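Local coordinates for protein TqaA (Penicillium aethiopicum, PDB 5DLK) that probably closes the ring of a nonribosomal peptide, as the terminal condensation-like domain of a fungal peptide synthetase, at residues A[64-69]-A[176-181]; A[68-73]-A[410-415]; A[129-134]-A[167-172]; A[158-163]-A[171-176]. All blocks are in the same frame, centred on the assembly; numbering follows the deposited sequence.

Contact 1: A[64-69]-A[176-181]; sequences RGTFHS and ISHSQW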
# COMPACT_ATOMS: atom_id res chain seq x y z
N ARG A 64 -8.58 -6.67 -4.44
CA ARG A 64 -7.55 -7.68 -4.61
C ARG A 64 -7.35 -8.55 -3.35
O ARG A 64 -6.39 -9.34 -3.26
CB ARG A 64 -6.24 -6.99 -5.01
CG ARG A 64 -6.31 -6.51 -6.49
CD ARG A 64 -5.34 -5.39 -6.82
NE ARG A 64 -5.54 -4.93 -8.20
CZ ARG A 64 -6.55 -4.16 -8.61
NH1 ARG A 64 -7.50 -3.74 -7.77
NH2 ARG A 64 -6.64 -3.83 -9.90
N GLY A 65 -8.26 -8.40 -2.40
CA GLY A 65 -8.25 -9.25 -1.21
C GLY A 65 -6.98 -9.07 -0.40
O GLY A 65 -6.46 -10.03 0.19
N THR A 66 -6.47 -7.84 -0.37
CA THR A 66 -5.17 -7.58 0.23
C THR A 66 -5.33 -7.55 1.75
O THR A 66 -5.97 -6.66 2.30
CB THR A 66 -4.56 -6.27 -0.28
OG1 THR A 66 -4.80 -6.18 -1.69
CG2 THR A 66 -3.04 -6.24 -0.04
N PHE A 67 -4.75 -8.54 2.41
CA PHE A 67 -5.08 -8.80 3.81
C PHE A 67 -3.85 -9.41 4.47
O PHE A 67 -3.23 -10.33 3.93
CB PHE A 67 -6.28 -9.74 3.85
CG PHE A 67 -6.86 -9.98 5.22
CD1 PHE A 67 -7.25 -8.92 6.03
CD2 PHE A 67 -7.11 -11.28 5.64
CE1 PHE A 67 -7.84 -9.17 7.30
CE2 PHE A 67 -7.68 -11.54 6.89
CZ PHE A 67 -8.04 -10.48 7.72
N HIS A 68 -3.46 -8.85 5.61
CA HIS A 68 -2.24 -9.26 6.29
C HIS A 68 -2.51 -9.69 7.72
O HIS A 68 -3.42 -9.17 8.36
CB HIS A 68 -1.22 -8.13 6.34
CG HIS A 68 -0.49 -7.92 5.05
ND1 HIS A 68 -1.12 -7.50 3.90
CD2 HIS A 68 0.82 -8.08 4.73
CE1 HIS A 68 -0.23 -7.42 2.92
NE2 HIS A 68 0.96 -7.75 3.41
N SER A 69 -1.71 -10.64 8.19
CA SER A 69 -1.61 -10.94 9.61
C SER A 69 -0.19 -10.63 10.03
O SER A 69 0.75 -11.31 9.61
CB SER A 69 -1.94 -12.41 9.89
OG SER A 69 -1.86 -12.68 11.29
N ILE A 176 -5.36 -7.03 9.28
CA ILE A 176 -5.59 -5.69 8.75
C ILE A 176 -5.67 -5.73 7.22
O ILE A 176 -4.95 -6.50 6.56
CB ILE A 176 -4.48 -4.70 9.25
CG1 ILE A 176 -4.78 -3.25 8.81
CG2 ILE A 176 -3.09 -5.16 8.83
CD1 ILE A 176 -3.86 -2.21 9.48
N SER A 177 -6.55 -4.91 6.67
CA SER A 177 -6.68 -4.73 5.22
C SER A 177 -5.69 -3.66 4.76
O SER A 177 -5.46 -2.67 5.45
CB SER A 177 -8.12 -4.33 4.87
OG SER A 177 -8.21 -3.85 3.54
N HIS A 178 -5.10 -3.82 3.57
CA HIS A 178 -4.14 -2.83 3.07
C HIS A 178 -4.85 -1.49 2.78
O HIS A 178 -4.20 -0.46 2.59
CB HIS A 178 -3.42 -3.40 1.83
CG HIS A 178 -2.06 -2.83 1.57
ND1 HIS A 178 -1.69 -1.54 1.92
CD2 HIS A 178 -0.96 -3.37 0.98
CE1 HIS A 178 -0.45 -1.32 1.56
NE2 HIS A 178 0.03 -2.41 0.97
N SER A 179 -6.18 -1.47 2.80
CA SER A 179 -6.90 -0.20 2.75
C SER A 179 -6.64 0.63 4.00
O SER A 179 -7.03 1.80 4.06
CB SER A 179 -8.41 -0.42 2.60
OG SER A 179 -8.94 -1.15 3.71
N GLN A 180 -5.97 0.04 4.99
CA GLN A 180 -5.81 0.66 6.31
C GLN A 180 -4.37 0.95 6.70
O GLN A 180 -4.10 1.42 7.81
CB GLN A 180 -6.47 -0.23 7.39
CG GLN A 180 -7.95 -0.47 7.16
CD GLN A 180 -8.50 -1.53 8.11
OE1 GLN A 180 -8.19 -2.71 7.99
NE2 GLN A 180 -9.31 -1.09 9.09
N TRP A 181 -3.41 0.69 5.80
CA TRP A 181 -2.02 0.96 6.13
C TRP A 181 -1.20 1.15 4.84
O TRP A 181 -1.67 0.85 3.75
CB TRP A 181 -1.41 -0.18 6.98
CG TRP A 181 -1.30 -1.48 6.24
CD1 TRP A 181 -2.26 -2.43 6.11
CD2 TRP A 181 -0.17 -1.95 5.49
NE1 TRP A 181 -1.80 -3.47 5.35
CE2 TRP A 181 -0.52 -3.21 4.96
CE3 TRP A 181 1.11 -1.45 5.23
CZ2 TRP A 181 0.35 -3.97 4.17
CZ3 TRP A 181 1.99 -2.20 4.44
CH2 TRP A 181 1.60 -3.44 3.93
O HOH W 1 -8.49 -5.79 1.89
O HOH W 2 -3.21 -5.83 4.37
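His-68 and Ile-176 form an antiparallel hydrogen-bonded pair, with His-68 N to Ile-176 O at 2.9 Å and a return bond from Ile-176 N to His-68 O. Past the neighbouring non-hydrogen-bonded pair of Phe-67 and Ser-177, His-178 N reaches Thr-66 O at 3.2 Å, approaching from above the carbonyl plane, 48° out of it. The aromatic part is an edge-to-face pair: Trp-181 turns its edge onto the face of His-68, with CZ2 over the centre of the imidazole and 3.7 Å from His-68 CE1, the planes 81° apart. The chi1 of Trp-181, 66°, leaves the indole CG between the backbone N and the carbonyl carbon, and the indole face lies against His-178. One water links these groups, accepting from Trp-181 NE1 (2.9 Å), donating to Ile-176 O and bonding His-68 ND1 (2.7 Å); a second water joins Thr-66 O to Ser-177 OG. Apolar contact comes from Thr-66 CG2, which meets the edge of the His-178 ring and lies 3.4 Å from His-178 CB. Ser-177 to Trp-181 begin the SHxxxDG sequence, a variant of the HHxxxDG active-site motif of condensation domains, which ends at Gly-183, a residue of the phosphopantetheine site.

Contact 2: A[68-73]-A[410-415]; sequences HSYNWT and YSKFAR
The ring of Phe-413 carries the amide of Asn-71 on one face: ND2 stands over the ring centre, 3.3 Å above its plane, with the amide and ring planes 65° apart. Asn-71 CG lies anti to its own carbonyl carbon, which carries the amide toward that ring. Trp-72 likewise offers a face, here to the edge of Tyr-410, whose CD1 lies 3.6 Å from Trp-72 CH2; the planes are inclined at 62°. Tyr-410 continues alongside Tyr-70, and its OH comes in the plane of that ring, at the edge, 3.3 Å from Tyr-70 CE1. The imidazole of His-68 receives the methyl of Ala-414 over a face, a CH-pi contact with CB 3.5 Å from His-68 NE2, while Lys-412 CD touches its edge. The backbones run antiparallel at 176°, and two hydrogen-bonded pairs, Ser-69 with Phe-413 and Asn-71 with Ser-411, fasten strand 407-415 as an outermost strand of the five-stranded sheet. The chain leaves the six-stranded sheet after 386-390, adds strand 407-415 here and returns with 422-428, a crossover between lobes consistent with the latch of condensation domains. Ser-69 OG donates to Asn-71 OD1 at 2.6 Å, in the amide plane and on a lone pair. Asn-71 ND2 gives a hydrogen bond to a water 2.9 Å away, and that water also bonds Ser-411 OG.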
# COMPACT_ATOMS: atom_id res chain seq x y z
N HIS A 68 -3.46 -8.85 5.61
CA HIS A 68 -2.24 -9.26 6.29
C HIS A 68 -2.51 -9.69 7.72
O HIS A 68 -3.42 -9.17 8.36
CB HIS A 68 -1.22 -8.13 6.34
CG HIS A 68 -0.49 -7.92 5.05
ND1 HIS A 68 -1.12 -7.50 3.90
CD2 HIS A 68 0.82 -8.08 4.73
CE1 HIS A 68 -0.23 -7.42 2.92
NE2 HIS A 68 0.96 -7.75 3.41
N SER A 69 -1.71 -10.64 8.19
CA SER A 69 -1.61 -10.94 9.61
C SER A 69 -0.19 -10.63 10.03
O SER A 69 0.75 -11.31 9.61
CB SER A 69 -1.94 -12.41 9.89
OG SER A 69 -1.86 -12.68 11.29
N TYR A 70 -0.02 -9.59 10.86
CA TYR A 70 1.29 -9.24 11.36
C TYR A 70 1.50 -9.96 12.70
O TYR A 70 0.76 -9.73 13.65
CB TYR A 70 1.43 -7.73 11.52
CG TYR A 70 1.52 -7.02 10.18
CD1 TYR A 70 2.61 -7.25 9.35
CD2 TYR A 70 0.53 -6.15 9.76
CE1 TYR A 70 2.71 -6.62 8.12
CE2 TYR A 70 0.63 -5.50 8.52
CZ TYR A 70 1.72 -5.75 7.71
OH TYR A 70 1.86 -5.12 6.48
N ASN A 71 2.52 -10.81 12.75
CA ASN A 71 2.65 -11.81 13.81
C ASN A 71 3.88 -11.56 14.68
O ASN A 71 4.99 -11.47 14.18
CB ASN A 71 2.74 -13.20 13.22
CG ASN A 71 1.60 -13.50 12.28
OD1 ASN A 71 0.50 -12.98 12.45
ND2 ASN A 71 1.86 -14.34 11.28
N TRP A 72 3.66 -11.48 15.99
CA TRP A 72 4.75 -11.21 16.91
C TRP A 72 4.91 -12.37 17.88
O TRP A 72 4.03 -12.60 18.71
CB TRP A 72 4.48 -9.93 17.67
CG TRP A 72 4.41 -8.73 16.77
CD1 TRP A 72 3.28 -8.10 16.32
CD2 TRP A 72 5.52 -8.05 16.19
NE1 TRP A 72 3.63 -7.05 15.50
CE2 TRP A 72 5.00 -7.00 15.41
CE3 TRP A 72 6.91 -8.22 16.27
CZ2 TRP A 72 5.82 -6.11 14.71
CZ3 TRP A 72 7.72 -7.34 15.57
CH2 TRP A 72 7.17 -6.31 14.80
N THR A 73 6.02 -13.09 17.79
CA THR A 73 6.29 -14.19 18.71
C THR A 73 7.07 -13.64 19.89
O THR A 73 8.18 -13.14 19.73
CB THR A 73 7.08 -15.33 18.04
OG1 THR A 73 6.38 -15.78 16.88
CG2 THR A 73 7.26 -16.51 19.01
N TYR A 410 9.39 -10.95 14.58
CA TYR A 410 8.39 -10.60 13.58
C TYR A 410 8.24 -11.66 12.50
O TYR A 410 9.21 -12.25 12.06
CB TYR A 410 8.77 -9.26 12.91
CG TYR A 410 7.98 -8.92 11.66
CD1 TYR A 410 6.81 -8.18 11.75
CD2 TYR A 410 8.43 -9.30 10.39
CE1 TYR A 410 6.09 -7.83 10.61
CE2 TYR A 410 7.71 -8.96 9.24
CZ TYR A 410 6.54 -8.22 9.37
OH TYR A 410 5.81 -7.88 8.26
N SER A 411 7.00 -11.87 12.06
CA SER A 411 6.73 -12.64 10.85
C SER A 411 5.34 -12.24 10.36
O SER A 411 4.64 -11.50 11.03
CB SER A 411 6.82 -14.15 11.12
OG SER A 411 5.79 -14.58 11.98
N LYS A 412 4.92 -12.73 9.19
CA LYS A 412 3.59 -12.34 8.71
C LYS A 412 2.98 -13.37 7.80
O LYS A 412 3.68 -14.22 7.23
CB LYS A 412 3.67 -10.98 7.98
CG LYS A 412 4.46 -11.03 6.68
CD LYS A 412 4.39 -9.71 5.92
CE LYS A 412 5.31 -9.75 4.70
NZ LYS A 412 4.99 -10.91 3.85
N PHE A 413 1.65 -13.31 7.70
CA PHE A 413 0.92 -14.00 6.66
C PHE A 413 0.37 -12.89 5.75
O PHE A 413 0.04 -11.80 6.25
CB PHE A 413 -0.25 -14.83 7.18
CG PHE A 413 0.08 -15.75 8.33
CD1 PHE A 413 1.26 -16.48 8.36
CD2 PHE A 413 -0.83 -15.90 9.38
CE1 PHE A 413 1.53 -17.34 9.43
CE2 PHE A 413 -0.56 -16.76 10.45
CZ PHE A 413 0.62 -17.47 10.47
N ALA A 414 0.22 -13.16 4.46
CA ALA A 414 -0.29 -12.13 3.55
C ALA A 414 -1.03 -12.71 2.34
O ALA A 414 -0.64 -13.75 1.79
CB ALA A 414 0.86 -11.23 3.09
N ARG A 415 -2.11 -12.04 1.95
CA ARG A 415 -2.87 -12.35 0.74
C ARG A 415 -2.82 -11.12 -0.17
O ARG A 415 -2.87 -9.99 0.33
CB ARG A 415 -4.33 -12.68 1.05
CG ARG A 415 -4.54 -13.78 2.10
CD ARG A 415 -3.77 -15.03 1.74
NE ARG A 415 -4.28 -15.67 0.54
CZ ARG A 415 -3.75 -16.79 0.03
NH1 ARG A 415 -2.74 -17.38 0.66
NH2 ARG A 415 -4.24 -17.32 -1.08
O HOH W 3 6.71 -14.25 14.66
O HOH W 4 4.14 -16.12 10.92

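Contact 3: A[129-134]-A[167-172]; sequences GEDPME and NEHVVL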
# COMPACT_ATOMS: atom_id res chain seq x y z
N GLY A 129 2.95 -28.55 24.51
CA GLY A 129 3.67 -29.00 23.32
C GLY A 129 3.13 -28.49 21.99
O GLY A 129 3.74 -28.70 20.96
N GLU A 130 1.98 -27.84 22.00
CA GLU A 130 1.36 -27.37 20.76
C GLU A 130 1.98 -26.02 20.38
O GLU A 130 2.08 -25.13 21.22
CB GLU A 130 -0.16 -27.28 20.93
CG GLU A 130 -0.94 -26.66 19.77
CD GLU A 130 -2.46 -26.71 19.99
OE1 GLU A 130 -2.93 -26.32 21.09
OE2 GLU A 130 -3.19 -27.13 19.06
N ASP A 131 2.40 -25.86 19.13
CA ASP A 131 3.08 -24.62 18.74
C ASP A 131 2.09 -23.51 18.40
O ASP A 131 1.25 -23.67 17.52
CB ASP A 131 4.02 -24.86 17.56
CG ASP A 131 4.61 -23.57 17.03
OD1 ASP A 131 5.56 -23.04 17.64
OD2 ASP A 131 4.11 -23.06 16.01
N PRO A 132 2.21 -22.37 19.09
CA PRO A 132 1.26 -21.27 18.93
C PRO A 132 1.22 -20.74 17.49
O PRO A 132 0.15 -20.38 17.03
CB PRO A 132 1.79 -20.19 19.88
CG PRO A 132 2.74 -20.89 20.78
CD PRO A 132 3.31 -22.03 20.01
N MET A 133 2.35 -20.70 16.80
CA MET A 133 2.34 -20.19 15.43
C MET A 133 1.56 -21.13 14.51
O MET A 133 0.82 -20.67 13.64
CB MET A 133 3.76 -19.98 14.89
CG MET A 133 3.79 -19.28 13.52
SD MET A 133 3.09 -17.61 13.50
CE MET A 133 4.32 -16.69 14.42
N GLU A 134 1.68 -22.44 14.74
CA GLU A 134 0.97 -23.42 13.93
C GLU A 134 -0.54 -23.32 14.13
O GLU A 134 -1.32 -23.58 13.20
CB GLU A 134 1.45 -24.84 14.25
CG GLU A 134 2.88 -25.11 13.76
CD GLU A 134 3.42 -26.46 14.20
OE1 GLU A 134 2.60 -27.35 14.53
OE2 GLU A 134 4.66 -26.63 14.21
N ASN A 167 2.41 -19.06 29.51
CA ASN A 167 2.37 -17.68 29.01
C ASN A 167 3.77 -17.06 28.86
O ASN A 167 3.93 -15.84 28.95
CB ASN A 167 1.52 -16.78 29.92
CG ASN A 167 0.04 -17.05 29.78
OD1 ASN A 167 -0.41 -17.59 28.77
ND2 ASN A 167 -0.73 -16.67 30.79
N GLU A 168 4.77 -17.90 28.62
CA GLU A 168 6.13 -17.41 28.39
C GLU A 168 6.56 -17.65 26.94
O GLU A 168 7.70 -17.39 26.55
CB GLU A 168 7.11 -18.06 29.37
CG GLU A 168 6.68 -17.86 30.82
CD GLU A 168 7.70 -18.36 31.83
OE1 GLU A 168 8.47 -19.29 31.51
OE2 GLU A 168 7.73 -17.82 32.96
N HIS A 169 5.62 -18.17 26.15
CA HIS A 169 5.74 -18.30 24.70
C HIS A 169 4.36 -18.00 24.13
O HIS A 169 3.41 -18.77 24.32
CB HIS A 169 6.23 -19.68 24.29
CG HIS A 169 6.34 -19.88 22.80
ND1 HIS A 169 6.84 -21.03 22.24
CD2 HIS A 169 6.01 -19.07 21.77
CE1 HIS A 169 6.82 -20.93 20.93
NE2 HIS A 169 6.31 -19.75 20.61
N VAL A 170 4.25 -16.86 23.46
CA VAL A 170 2.96 -16.32 23.07
C VAL A 170 3.08 -15.73 21.65
O VAL A 170 4.13 -15.19 21.31
CB VAL A 170 2.51 -15.25 24.09
CG1 VAL A 170 1.59 -14.24 23.48
CG2 VAL A 170 1.89 -15.90 25.33
N VAL A 171 2.05 -15.86 20.82
CA VAL A 171 2.03 -15.15 19.53
C VAL A 171 0.87 -14.16 19.53
O VAL A 171 -0.26 -14.53 19.80
CB VAL A 171 1.91 -16.10 18.32
CG1 VAL A 171 1.82 -15.29 16.99
CG2 VAL A 171 3.11 -17.05 18.26
N LEU A 172 1.18 -12.90 19.24
CA LEU A 172 0.16 -11.87 19.08
C LEU A 172 0.02 -11.60 17.60
O LEU A 172 1.03 -11.38 16.94
CB LEU A 172 0.57 -10.60 19.81
CG LEU A 172 -0.20 -9.32 19.47
CD1 LEU A 172 -1.61 -9.37 20.03
CD2 LEU A 172 0.56 -8.12 19.99
O HOH W 5 5.36 -20.14 18.05
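Pro-132 sets its CG over one face of the His-169 imidazole, offset toward the rim, the two side chains crossing at about a right angle; this CH-pi contact is 17° off the ring normal, with Pro-132 CG 3.8 Å from His-169 NE2. With chi1 at 179°, CG of His-169 is trans to the backbone N, and the ring extends from the strand to meet the proline. The tight part continues on Val-171, whose two methyls are shared between neighbours on the helix. Val-171 CG2 touches Pro-132 CB at 3.8 Å, and Val-171 CG1 meets Met-133 CE, also at 3.8 Å. Bends at chi2 and chi3 fold the methionine so that its terminal methyl arrives across the valine. The side held by Asp-131 is looser and wetter. Its OD1 stays 4.5 Å from His-169 NE2, and a water fills the link, donating to Asp-131 OD1 at 2.9 Å and bonding His-169 NE2 at 2.8 Å; the same water takes only a weak bond from Met-133 N. No direct hydrogen bond joins the two segments. The other carboxylate oxygen turns back on its own chain, Asp-131 OD2 accepting from Glu-134 N at 2.8 Å. Asp-131 is thus the N-cap of helix 132-144, and the helix's first turn lies on the start of strand 169-177 in the five-stranded sheet.

Contact 4: A[158-163]-A[171-176]; sequences RFTLVS and VLTIQI
Segments 158-163 and 171-176, on neighbouring strands, run antiparallel at 164°, with paired hydrogen bonds between Val-162 and Val-171 and between Thr-160 and Thr-173, and a straight bond of 3.0 Å from Gln-175 N to Arg-158 O. Thr-160 and Thr-173 run alongside each other in the same direction, and Thr-173 OG1 presses on Thr-160 CB at 3.3 Å. The two hydroxyls are bridged by a water, 2.7 Å from Thr-160 OG1 and 2.8 Å from Thr-173 OG1, which also donates to Arg-158 O; Thr-160 OG1 is further bonded to Arg-122. The other face of the sheet is apolar. A chi1 of -58° sets the Phe-159 ring beside its backbone N and along Ile-174, with CE2 3.7 Å from Ile-174 CG2. Leu-161 instead slants across Leu-172, with Leu-161 CD1 4.0 Å from Leu-172 CB. Helix 81-94 covers Phe-159 and Leu-161 on this face. Val-162 and Val-171, on the threonine face, pack under helix 132-144. The two strands are the arms of a beta hairpin inside the five-stranded sheet, which helices cover on both faces, as in the alpha/beta lobes of the chloramphenicol acetyltransferase-like fold of condensation domains.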
# COMPACT_ATOMS: atom_id res chain seq x y z
N ARG A 158 -8.42 -6.77 13.78
CA ARG A 158 -8.76 -7.60 14.94
C ARG A 158 -7.53 -8.36 15.40
O ARG A 158 -6.60 -8.60 14.62
CB ARG A 158 -9.91 -8.54 14.61
CG ARG A 158 -9.71 -9.41 13.38
CD ARG A 158 -11.02 -10.17 13.07
NE ARG A 158 -12.11 -9.23 12.89
CZ ARG A 158 -13.39 -9.47 13.16
NH1 ARG A 158 -13.78 -10.64 13.67
NH2 ARG A 158 -14.29 -8.50 12.93
N PHE A 159 -7.52 -8.72 16.68
CA PHE A 159 -6.32 -9.21 17.34
C PHE A 159 -6.51 -10.62 17.86
O PHE A 159 -7.61 -10.99 18.28
CB PHE A 159 -5.94 -8.31 18.52
CG PHE A 159 -5.69 -6.88 18.15
CD1 PHE A 159 -6.74 -6.00 18.00
CD2 PHE A 159 -4.40 -6.43 17.96
CE1 PHE A 159 -6.51 -4.65 17.66
CE2 PHE A 159 -4.15 -5.09 17.62
CZ PHE A 159 -5.21 -4.21 17.47
N THR A 160 -5.43 -11.39 17.82
CA THR A 160 -5.43 -12.78 18.29
C THR A 160 -4.23 -12.95 19.21
O THR A 160 -3.16 -12.44 18.94
CB THR A 160 -5.36 -13.81 17.13
OG1 THR A 160 -6.46 -13.61 16.23
CG2 THR A 160 -5.43 -15.23 17.67
N LEU A 161 -4.42 -13.68 20.30
CA LEU A 161 -3.35 -13.92 21.25
C LEU A 161 -3.32 -15.41 21.55
O LEU A 161 -4.29 -15.94 22.09
CB LEU A 161 -3.59 -13.11 22.53
CG LEU A 161 -2.45 -12.95 23.53
CD1 LEU A 161 -1.22 -12.44 22.82
CD2 LEU A 161 -2.89 -11.97 24.62
N VAL A 162 -2.24 -16.09 21.14
CA VAL A 162 -2.16 -17.54 21.25
C VAL A 162 -1.03 -17.91 22.20
O VAL A 162 0.13 -17.56 21.96
CB VAL A 162 -1.96 -18.20 19.87
CG1 VAL A 162 -1.86 -19.71 19.99
CG2 VAL A 162 -3.11 -17.84 18.94
N SER A 163 -1.35 -18.61 23.29
CA SER A 163 -0.41 -18.80 24.39
C SER A 163 -0.09 -20.27 24.68
O SER A 163 -0.97 -21.12 24.64
CB SER A 163 -0.96 -18.19 25.69
OG SER A 163 -1.17 -16.80 25.55
N VAL A 171 2.05 -15.86 20.82
CA VAL A 171 2.03 -15.15 19.53
C VAL A 171 0.87 -14.16 19.53
O VAL A 171 -0.26 -14.53 19.80
CB VAL A 171 1.91 -16.10 18.32
CG1 VAL A 171 1.82 -15.29 16.99
CG2 VAL A 171 3.11 -17.05 18.26
N LEU A 172 1.18 -12.90 19.24
CA LEU A 172 0.16 -11.87 19.08
C LEU A 172 0.02 -11.60 17.60
O LEU A 172 1.03 -11.38 16.94
CB LEU A 172 0.57 -10.60 19.81
CG LEU A 172 -0.20 -9.32 19.47
CD1 LEU A 172 -1.61 -9.37 20.03
CD2 LEU A 172 0.56 -8.12 19.99
N THR A 173 -1.20 -11.65 17.06
CA THR A 173 -1.38 -11.25 15.66
C THR A 173 -2.35 -10.08 15.49
O THR A 173 -3.30 -9.89 16.26
CB THR A 173 -1.84 -12.44 14.77
OG1 THR A 173 -3.26 -12.62 14.86
CG2 THR A 173 -1.12 -13.74 15.18
N ILE A 174 -2.07 -9.28 14.48
CA ILE A 174 -2.88 -8.13 14.13
C ILE A 174 -3.31 -8.32 12.68
O ILE A 174 -2.45 -8.35 11.81
CB ILE A 174 -2.08 -6.82 14.30
CG1 ILE A 174 -1.29 -6.86 15.62
CG2 ILE A 174 -2.99 -5.60 14.19
CD1 ILE A 174 -0.30 -5.71 15.81
N GLN A 175 -4.60 -8.49 12.44
CA GLN A 175 -5.10 -8.63 11.07
C GLN A 175 -5.53 -7.27 10.57
O GLN A 175 -5.97 -6.43 11.35
CB GLN A 175 -6.24 -9.64 11.00
CG GLN A 175 -5.77 -11.06 11.24
CD GLN A 175 -6.88 -12.08 11.11
OE1 GLN A 175 -8.02 -11.74 10.80
NE2 GLN A 175 -6.54 -13.34 11.36
N ILE A 176 -5.36 -7.03 9.28
CA ILE A 176 -5.59 -5.69 8.75
C ILE A 176 -5.67 -5.73 7.22
O ILE A 176 -4.95 -6.50 6.56
CB ILE A 176 -4.48 -4.70 9.25
CG1 ILE A 176 -4.78 -3.25 8.81
CG2 ILE A 176 -3.09 -5.16 8.83
CD1 ILE A 176 -3.86 -2.21 9.48
O HOH W 6 -5.75 -11.44 14.71

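Overall arrangement
All four contacts belong to one five-stranded sheet and its helical cover. Strand 169-177 serves contacts 1, 3 and 4, while strand 67-75 serves contacts 1 and 2, which share His-68 and Ser-69. Contacts 1 and 4 are buried; contact 1 lies nearest the chain centre and is set apart by the edge-to-face pair of His-68 and Trp-181 beside the phosphopantetheine site. Contact 4 is hairpin pairing, regular except at its Arg-158 end. Contacts 2 and 3 are only partly buried: the first adds an outermost strand by backbone hydrogen bonds, with aromatic and amide packing on its faces, the second docks a helix without any direct hydrogen bond. Met-133 CE, touching Thr-73 and Ser-411, joins contact 3 to contact 2.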